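PDB 2Q09: imidazolonepropionase from Unidentified, which catalyses the hydrolytic opening of the imidazolone ring of imidazolone-5-propanoate to N-formimidoyl-L-glutamate, the third step of histidine degradation. Local coordinates for residues A[274-284]-A[304-312]; A[9-20]-A[366-377]. One frame throughout, in Å; residues are numbered along the deposited sequence.

Contact 1 of 2, residues A[274-284]-A[304-312]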
# COMPACT_ATOMS: atom_id res chain seq x y z
N ILE A 274 5.98 -13.44 -15.05
CA ILE A 274 6.93 -13.50 -13.96
C ILE A 274 8.33 -13.17 -14.47
O ILE A 274 9.08 -12.44 -13.82
CB ILE A 274 6.93 -14.90 -13.30
CG1 ILE A 274 5.59 -15.13 -12.59
CG2 ILE A 274 8.09 -15.02 -12.32
CD1 ILE A 274 5.49 -16.45 -11.87
N GLN A 275 8.66 -13.69 -15.64
CA GLN A 275 9.96 -13.43 -16.25
C GLN A 275 10.11 -11.94 -16.55
O GLN A 275 11.19 -11.38 -16.39
CB GLN A 275 10.12 -14.24 -17.54
CG GLN A 275 9.91 -15.75 -17.39
CD GLN A 275 10.50 -16.31 -16.11
OE1 GLN A 275 11.59 -15.92 -15.68
NE2 GLN A 275 9.79 -17.25 -15.50
N ALA A 276 9.02 -11.32 -16.98
CA ALA A 276 9.03 -9.89 -17.30
C ALA A 276 9.23 -9.08 -16.04
O ALA A 276 10.00 -8.12 -16.02
CB ALA A 276 7.73 -9.50 -17.98
N LEU A 277 8.53 -9.46 -14.97
CA LEU A 277 8.66 -8.75 -13.71
C LEU A 277 10.09 -8.83 -13.18
O LEU A 277 10.65 -7.83 -12.75
CB LEU A 277 7.69 -9.34 -12.67
CG LEU A 277 6.21 -9.35 -13.05
CD1 LEU A 277 5.36 -9.63 -11.82
CD2 LEU A 277 5.81 -8.01 -13.66
N ALA A 278 10.67 -10.02 -13.22
CA ALA A 278 12.03 -10.23 -12.75
C ALA A 278 13.03 -9.35 -13.49
O ALA A 278 13.92 -8.75 -12.90
CB ALA A 278 12.42 -11.70 -12.90
N HIS A 279 12.85 -9.27 -14.81
CA HIS A 279 13.73 -8.49 -15.66
C HIS A 279 13.60 -6.98 -15.49
O HIS A 279 14.61 -6.26 -15.52
CB HIS A 279 13.49 -8.86 -17.12
CG HIS A 279 14.37 -8.13 -18.07
ND1 HIS A 279 15.74 -8.31 -18.10
CD2 HIS A 279 14.09 -7.21 -19.02
CE1 HIS A 279 16.26 -7.52 -19.02
NE2 HIS A 279 15.29 -6.84 -19.60
N ARG A 280 12.38 -6.48 -15.32
CA ARG A 280 12.15 -5.05 -15.17
C ARG A 280 12.14 -4.58 -13.72
O ARG A 280 11.84 -3.43 -13.43
CB ARG A 280 10.84 -4.65 -15.86
CG ARG A 280 10.80 -4.94 -17.36
CD ARG A 280 11.95 -4.26 -18.08
NE ARG A 280 11.95 -2.81 -17.89
CZ ARG A 280 11.24 -1.95 -18.61
NH1 ARG A 280 10.46 -2.38 -19.59
NH2 ARG A 280 11.30 -0.66 -18.34
N GLY A 281 12.47 -5.48 -12.80
CA GLY A 281 12.51 -5.14 -11.39
C GLY A 281 11.20 -4.63 -10.82
O GLY A 281 11.19 -3.75 -9.96
N VAL A 282 10.09 -5.18 -11.30
CA VAL A 282 8.77 -4.78 -10.84
C VAL A 282 8.46 -5.54 -9.54
O VAL A 282 8.85 -6.70 -9.39
CB VAL A 282 7.70 -5.10 -11.91
CG1 VAL A 282 6.32 -4.69 -11.43
CG2 VAL A 282 8.05 -4.39 -13.22
N VAL A 283 7.78 -4.89 -8.61
CA VAL A 283 7.42 -5.55 -7.36
C VAL A 283 6.06 -6.22 -7.52
O VAL A 283 5.15 -5.65 -8.13
CB VAL A 283 7.35 -4.55 -6.19
CG1 VAL A 283 6.84 -5.25 -4.93
CG2 VAL A 283 8.73 -3.95 -5.92
N ALA A 284 5.93 -7.43 -6.99
CA ALA A 284 4.66 -8.14 -7.06
C ALA A 284 3.97 -7.91 -5.71
O ALA A 284 4.49 -8.31 -4.66
CB ALA A 284 4.89 -9.64 -7.29
N ALA A 304 6.55 -19.77 -7.71
CA ALA A 304 7.23 -19.34 -8.93
C ALA A 304 7.86 -17.96 -8.79
O ALA A 304 8.96 -17.72 -9.29
CB ALA A 304 6.26 -19.37 -10.11
N LEU A 305 7.16 -17.04 -8.12
CA LEU A 305 7.70 -15.70 -7.92
C LEU A 305 8.97 -15.79 -7.10
O LEU A 305 9.94 -15.07 -7.35
CB LEU A 305 6.68 -14.81 -7.20
CG LEU A 305 5.48 -14.34 -8.02
CD1 LEU A 305 4.49 -13.64 -7.09
CD2 LEU A 305 5.94 -13.37 -9.13
N ARG A 306 8.97 -16.66 -6.10
CA ARG A 306 10.15 -16.83 -5.27
C ARG A 306 11.30 -17.39 -6.10
O ARG A 306 12.42 -16.88 -6.04
CB ARG A 306 9.86 -17.77 -4.10
CG ARG A 306 9.41 -17.05 -2.85
CD ARG A 306 9.73 -17.86 -1.61
NE ARG A 306 8.90 -19.05 -1.52
CZ ARG A 306 7.89 -19.19 -0.67
NH1 ARG A 306 7.58 -18.21 0.16
NH2 ARG A 306 7.19 -20.32 -0.65
N LYS A 307 11.02 -18.44 -6.87
CA LYS A 307 12.06 -19.05 -7.69
C LYS A 307 12.69 -18.04 -8.64
O LYS A 307 13.89 -18.11 -8.91
CB LYS A 307 11.49 -20.20 -8.51
CG LYS A 307 11.15 -21.42 -7.67
CD LYS A 307 10.53 -22.50 -8.53
CE LYS A 307 10.26 -23.75 -7.71
NZ LYS A 307 9.49 -24.75 -8.49
N ALA A 308 11.90 -17.09 -9.13
CA ALA A 308 12.39 -16.07 -10.05
C ALA A 308 12.99 -14.87 -9.32
O ALA A 308 13.50 -13.95 -9.96
CB ALA A 308 11.27 -15.61 -10.98
N GLY A 309 12.94 -14.87 -8.00
CA GLY A 309 13.51 -13.77 -7.24
C GLY A 309 12.74 -12.47 -7.30
O GLY A 309 13.29 -11.40 -7.03
N VAL A 310 11.46 -12.54 -7.65
CA VAL A 310 10.65 -11.32 -7.73
C VAL A 310 10.25 -10.92 -6.31
O VAL A 310 9.64 -11.70 -5.58
CB VAL A 310 9.37 -11.55 -8.56
CG1 VAL A 310 8.49 -10.30 -8.52
CG2 VAL A 310 9.74 -11.87 -10.00
N PRO A 311 10.62 -9.70 -5.90
CA PRO A 311 10.27 -9.24 -4.55
C PRO A 311 8.76 -9.14 -4.38
O PRO A 311 8.06 -8.65 -5.27
CB PRO A 311 10.96 -7.88 -4.46
CG PRO A 311 10.98 -7.41 -5.88
CD PRO A 311 11.35 -8.66 -6.64
N MSE A 312 8.25 -9.63 -3.26
CA MSE A 312 6.81 -9.61 -3.02
C MSE A 312 6.44 -8.71 -1.85
O MSE A 312 6.91 -8.90 -0.72
CB MSE A 312 6.30 -11.03 -2.74
CG MSE A 312 6.66 -12.06 -3.82
SE MSE A 312 6.05 -13.82 -3.28
CE MSE A 312 7.37 -14.22 -1.96
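Ala284 and Met312 face each other on parallel strands, their CA atoms 4.8 Å apart, where Ala284 N donates a hydrogen bond to Pro311 O at 3.0 Å and Met312 CA-H leans on Ala284 O. From this bridge the chains run back to helices 271-280 and 302-307, which pack through small and branched apolar side chains. Ile274 fills the gap between the helices: its CD1 presses on Ala304 CB at 3.5 Å, tighter than usual for two carbons, its CG1 lies against Leu305 CD2, and its CG2, which a chi1 of -67° sets anti to the backbone N, rests on Ala308 CB. An alanine at this position lacks all three of these carbons; Ala304 CB and Ala308 CB would probably be left without their partner from helix 271-280, and a gap would open beside Leu305. Each helix ends in a Schellman motif, Gly281 and Gly309 at positive phi, and leads toward a strand of the TIM-type barrel of the amidohydrolase family; the contact joins two successive helix-to-strand connections where they enter the N-terminal ends of adjacent parallel strands, 283-286 and 312-314. Val310 bridges the layers with its two methyls: CG2 sits over the last turns of helix 271-280, 3.8 Å from Ala278 N, while CG1 reaches Val282 O and, at 3.9 Å, Ala284 CB. Leu305 CD1 meets the same Ala284 CB from helix 302-307. On strand 283-286, Val283 meets Pro311 with both methyls, CG1 against Pro311 O (3.6 Å) and CG2 against Pro311 CG.

Contact 2 of 2, residues A[9-20]-A[366-377]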
# COMPACT_ATOMS: atom_id res chain seq x y z
N TRP A 9 18.44 7.37 20.32
CA TRP A 9 17.75 6.26 20.97
C TRP A 9 18.82 5.27 21.39
O TRP A 9 19.46 4.64 20.55
CB TRP A 9 16.77 5.61 19.99
CG TRP A 9 15.50 6.37 19.84
CD1 TRP A 9 14.31 6.11 20.46
CD2 TRP A 9 15.30 7.57 19.09
NE1 TRP A 9 13.39 7.08 20.15
CE2 TRP A 9 13.98 7.99 19.31
CE3 TRP A 9 16.13 8.34 18.26
CZ2 TRP A 9 13.45 9.14 18.72
CZ3 TRP A 9 15.60 9.49 17.67
CH2 TRP A 9 14.27 9.87 17.91
N LEU A 10 19.01 5.14 22.70
CA LEU A 10 20.02 4.22 23.22
C LEU A 10 19.47 2.82 23.47
O LEU A 10 18.28 2.63 23.74
CB LEU A 10 20.60 4.76 24.53
CG LEU A 10 21.42 6.06 24.47
CD1 LEU A 10 21.72 6.53 25.88
CD2 LEU A 10 22.70 5.83 23.68
N ASN A 11 20.37 1.84 23.38
CA ASN A 11 20.04 0.45 23.61
C ASN A 11 18.84 -0.09 22.84
O ASN A 11 17.90 -0.60 23.44
CB ASN A 11 19.85 0.20 25.11
CG ASN A 11 21.10 0.52 25.91
OD1 ASN A 11 22.18 0.02 25.61
ND2 ASN A 11 20.96 1.35 26.94
N VAL A 12 18.88 0.02 21.53
CA VAL A 12 17.81 -0.52 20.70
C VAL A 12 18.35 -1.78 20.03
O VAL A 12 19.52 -1.83 19.64
CB VAL A 12 17.36 0.46 19.59
CG1 VAL A 12 16.66 1.66 20.21
CG2 VAL A 12 18.55 0.89 18.76
N THR A 13 17.51 -2.81 19.93
CA THR A 13 17.90 -4.05 19.26
C THR A 13 17.29 -3.91 17.87
O THR A 13 16.12 -4.22 17.65
CB THR A 13 17.29 -5.28 19.96
OG1 THR A 13 17.72 -5.29 21.33
CG2 THR A 13 17.75 -6.56 19.27
N PRO A 14 18.09 -3.44 16.90
CA PRO A 14 17.67 -3.22 15.52
C PRO A 14 17.45 -4.38 14.58
O PRO A 14 18.33 -5.21 14.37
CB PRO A 14 18.74 -2.28 15.00
CG PRO A 14 19.97 -2.89 15.62
CD PRO A 14 19.53 -3.15 17.05
N ALA A 15 16.25 -4.44 14.01
CA ALA A 15 15.90 -5.43 13.00
C ALA A 15 15.98 -4.49 11.81
O ALA A 15 14.98 -3.89 11.42
CB ALA A 15 14.47 -5.93 13.19
N THR A 16 17.17 -4.34 11.25
CA THR A 16 17.41 -3.41 10.15
C THR A 16 16.68 -3.70 8.87
O THR A 16 16.41 -2.77 8.10
CB THR A 16 18.92 -3.31 9.82
OG1 THR A 16 19.38 -4.56 9.30
CG2 THR A 16 19.71 -2.98 11.09
N LEU A 17 16.35 -4.96 8.62
CA LEU A 17 15.69 -5.33 7.38
C LEU A 17 16.56 -4.85 6.20
O LEU A 17 16.04 -4.53 5.12
CB LEU A 17 14.28 -4.71 7.29
CG LEU A 17 13.07 -5.51 7.79
CD1 LEU A 17 12.92 -6.78 6.95
CD2 LEU A 17 13.25 -5.88 9.28
N ARG A 18 17.87 -4.82 6.41
CA ARG A 18 18.80 -4.40 5.36
C ARG A 18 18.76 -5.40 4.20
O ARG A 18 18.74 -6.61 4.41
CB ARG A 18 20.23 -4.30 5.89
CG ARG A 18 20.49 -3.12 6.81
CD ARG A 18 21.97 -3.06 7.18
NE ARG A 18 22.80 -2.85 5.99
CZ ARG A 18 24.13 -2.95 5.98
NH1 ARG A 18 24.79 -3.25 7.08
NH2 ARG A 18 24.79 -2.74 4.86
N SER A 19 18.77 -4.89 2.98
CA SER A 19 18.73 -5.74 1.79
C SER A 19 19.93 -6.68 1.66
O SER A 19 19.84 -7.72 1.01
CB SER A 19 18.65 -4.87 0.53
OG SER A 19 19.76 -3.99 0.46
N ASP A 20 21.04 -6.33 2.28
CA ASP A 20 22.24 -7.16 2.19
C ASP A 20 22.44 -8.05 3.40
O ASP A 20 23.46 -8.74 3.50
CB ASP A 20 23.46 -6.26 1.99
CG ASP A 20 23.81 -5.47 3.23
OD1 ASP A 20 22.89 -5.09 3.98
OD2 ASP A 20 25.01 -5.22 3.45
N GLN A 366 14.36 0.49 5.47
CA GLN A 366 15.52 -0.14 6.10
C GLN A 366 16.15 0.78 7.13
O GLN A 366 16.08 2.00 7.01
CB GLN A 366 16.58 -0.47 5.05
CG GLN A 366 16.09 -1.32 3.89
CD GLN A 366 17.17 -1.54 2.86
OE1 GLN A 366 18.24 -2.06 3.17
NE2 GLN A 366 16.90 -1.14 1.62
N LEU A 367 16.76 0.20 8.16
CA LEU A 367 17.43 0.99 9.18
C LEU A 367 18.88 1.13 8.74
O LEU A 367 19.77 0.40 9.19
CB LEU A 367 17.34 0.31 10.56
CG LEU A 367 15.94 0.07 11.15
CD1 LEU A 367 16.10 -0.38 12.60
CD2 LEU A 367 15.11 1.34 11.10
N ARG A 368 19.11 2.06 7.82
CA ARG A 368 20.44 2.34 7.30
C ARG A 368 20.75 3.82 7.44
O ARG A 368 19.87 4.66 7.31
CB ARG A 368 20.53 2.03 5.82
CG ARG A 368 20.36 0.60 5.39
CD ARG A 368 20.83 0.52 3.96
NE ARG A 368 20.69 -0.80 3.38
CZ ARG A 368 21.56 -1.33 2.54
NH1 ARG A 368 22.65 -0.64 2.20
NH2 ARG A 368 21.36 -2.54 2.03
N VAL A 369 22.02 4.13 7.65
CA VAL A 369 22.44 5.52 7.75
C VAL A 369 22.15 6.19 6.42
O VAL A 369 22.40 5.63 5.36
CB VAL A 369 23.95 5.61 8.07
CG1 VAL A 369 24.50 6.96 7.62
CG2 VAL A 369 24.16 5.43 9.56
N GLY A 370 21.59 7.39 6.48
CA GLY A 370 21.27 8.11 5.26
C GLY A 370 19.81 8.06 4.85
O GLY A 370 19.34 8.91 4.10
N MSE A 371 19.08 7.05 5.32
CA MSE A 371 17.66 6.93 4.97
C MSE A 371 16.79 7.69 5.98
O MSE A 371 17.26 8.02 7.07
CB MSE A 371 17.25 5.46 4.90
CG MSE A 371 17.91 4.74 3.74
SE MSE A 371 17.21 2.95 3.47
CE MSE A 371 15.78 3.37 2.28
N LEU A 372 15.54 7.94 5.62
CA LEU A 372 14.63 8.68 6.50
C LEU A 372 14.44 7.98 7.84
O LEU A 372 14.42 6.74 7.91
CB LEU A 372 13.29 8.90 5.81
CG LEU A 372 13.36 9.81 4.57
CD1 LEU A 372 12.07 9.71 3.77
CD2 LEU A 372 13.63 11.25 5.00
N ALA A 373 14.29 8.77 8.89
CA ALA A 373 14.13 8.24 10.23
C ALA A 373 12.69 7.85 10.56
O ALA A 373 12.04 8.48 11.40
CB ALA A 373 14.65 9.25 11.27
N ASP A 374 12.21 6.81 9.89
CA ASP A 374 10.87 6.28 10.10
C ASP A 374 11.08 4.91 10.73
O ASP A 374 11.35 3.94 10.03
CB ASP A 374 10.12 6.14 8.77
CG ASP A 374 9.66 7.47 8.21
OD1 ASP A 374 10.10 8.52 8.73
OD2 ASP A 374 8.85 7.46 7.25
N PHE A 375 10.97 4.84 12.05
CA PHE A 375 11.18 3.57 12.73
C PHE A 375 10.24 3.38 13.91
O PHE A 375 9.59 4.33 14.36
CB PHE A 375 12.64 3.43 13.15
CG PHE A 375 13.13 4.52 14.05
CD1 PHE A 375 12.95 4.46 15.43
CD2 PHE A 375 13.80 5.62 13.52
CE1 PHE A 375 13.44 5.47 16.27
CE2 PHE A 375 14.29 6.63 14.34
CZ PHE A 375 14.11 6.56 15.72
N LEU A 376 10.20 2.16 14.42
CA LEU A 376 9.31 1.82 15.51
C LEU A 376 10.00 1.06 16.63
O LEU A 376 10.83 0.18 16.38
CB LEU A 376 8.17 0.94 14.99
CG LEU A 376 7.51 1.34 13.67
CD1 LEU A 376 6.63 0.21 13.17
CD2 LEU A 376 6.70 2.63 13.88
N VAL A 377 9.65 1.38 17.87
CA VAL A 377 10.19 0.68 19.03
C VAL A 377 9.03 -0.13 19.58
O VAL A 377 8.00 0.44 19.98
CB VAL A 377 10.68 1.65 20.11
CG1 VAL A 377 11.14 0.86 21.34
CG2 VAL A 377 11.83 2.49 19.58
O HOH W 1 18.73 -1.53 -0.67
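Phe375 points the edge of its ring at one face of the Trp9 indole in a T-shaped stack: CZ stands 3.6 Å above the indole plane, and the ring planes meet at 86°. Val399 of strand 395-400 touches both rings. Farther along, Leu367 lays CB against Thr16 CA and CB and sends CD1 to Pro14 CB at 4.0 Å, while Leu367 N donates to Thr16 O at 3.0 Å. Thr16 OG1, which is also hydrogen-bonded to Gly25 O, accepts from Arg18 N in an ST turn. Gln366, extended beyond CG (chi2 177°), carries OE1 to two donors that approach from opposite faces of its amide plane: Ser19 N at 2.9 Å and Arg368 NE at 2.8 Å. A water joins Gln366 NE2 to Ser19 OG. Arg18 NE lies over the face of the Arg368 guanidinium, 3.9 Å from Arg368 NE, with the two planes 79° apart. The proximity of these like charges is probably eased by Asp20, whose OD2 is 2.9 Å from Arg18 NH2 and whose OD1 is 3.6 Å from Arg368 NH2, both salt bridges acting through charge alone. Here the N-terminal chain meets the chain that returns after the last barrel helices, consistent with the small beta domain that many amidohydrolases build from N- and C-terminal segments beside the barrel.

In the fold
Along the chain, contact 1 is nested inside the long loop closed by contact 2: residues 9-20 come first, then 274-284 and 304-312, and finally 366-377. Their centres lie about 26 Å apart and their nearest atoms about 10 Å, so the two do not touch. Strand pairing nevertheless links them, from 283-286 and 312-314 in contact 1 through the successive parallel barrel strands to 63-73, which pairs with both 12-14 and 375-378 of contact 2. Contact 1 thus belongs to the catalytic barrel, the side chain of Val283 being about 10 Å from that of metal ligand His72, whereas contact 2 joins an N-terminal segment to one from the C-terminal part of the chain, away from the annotated sites.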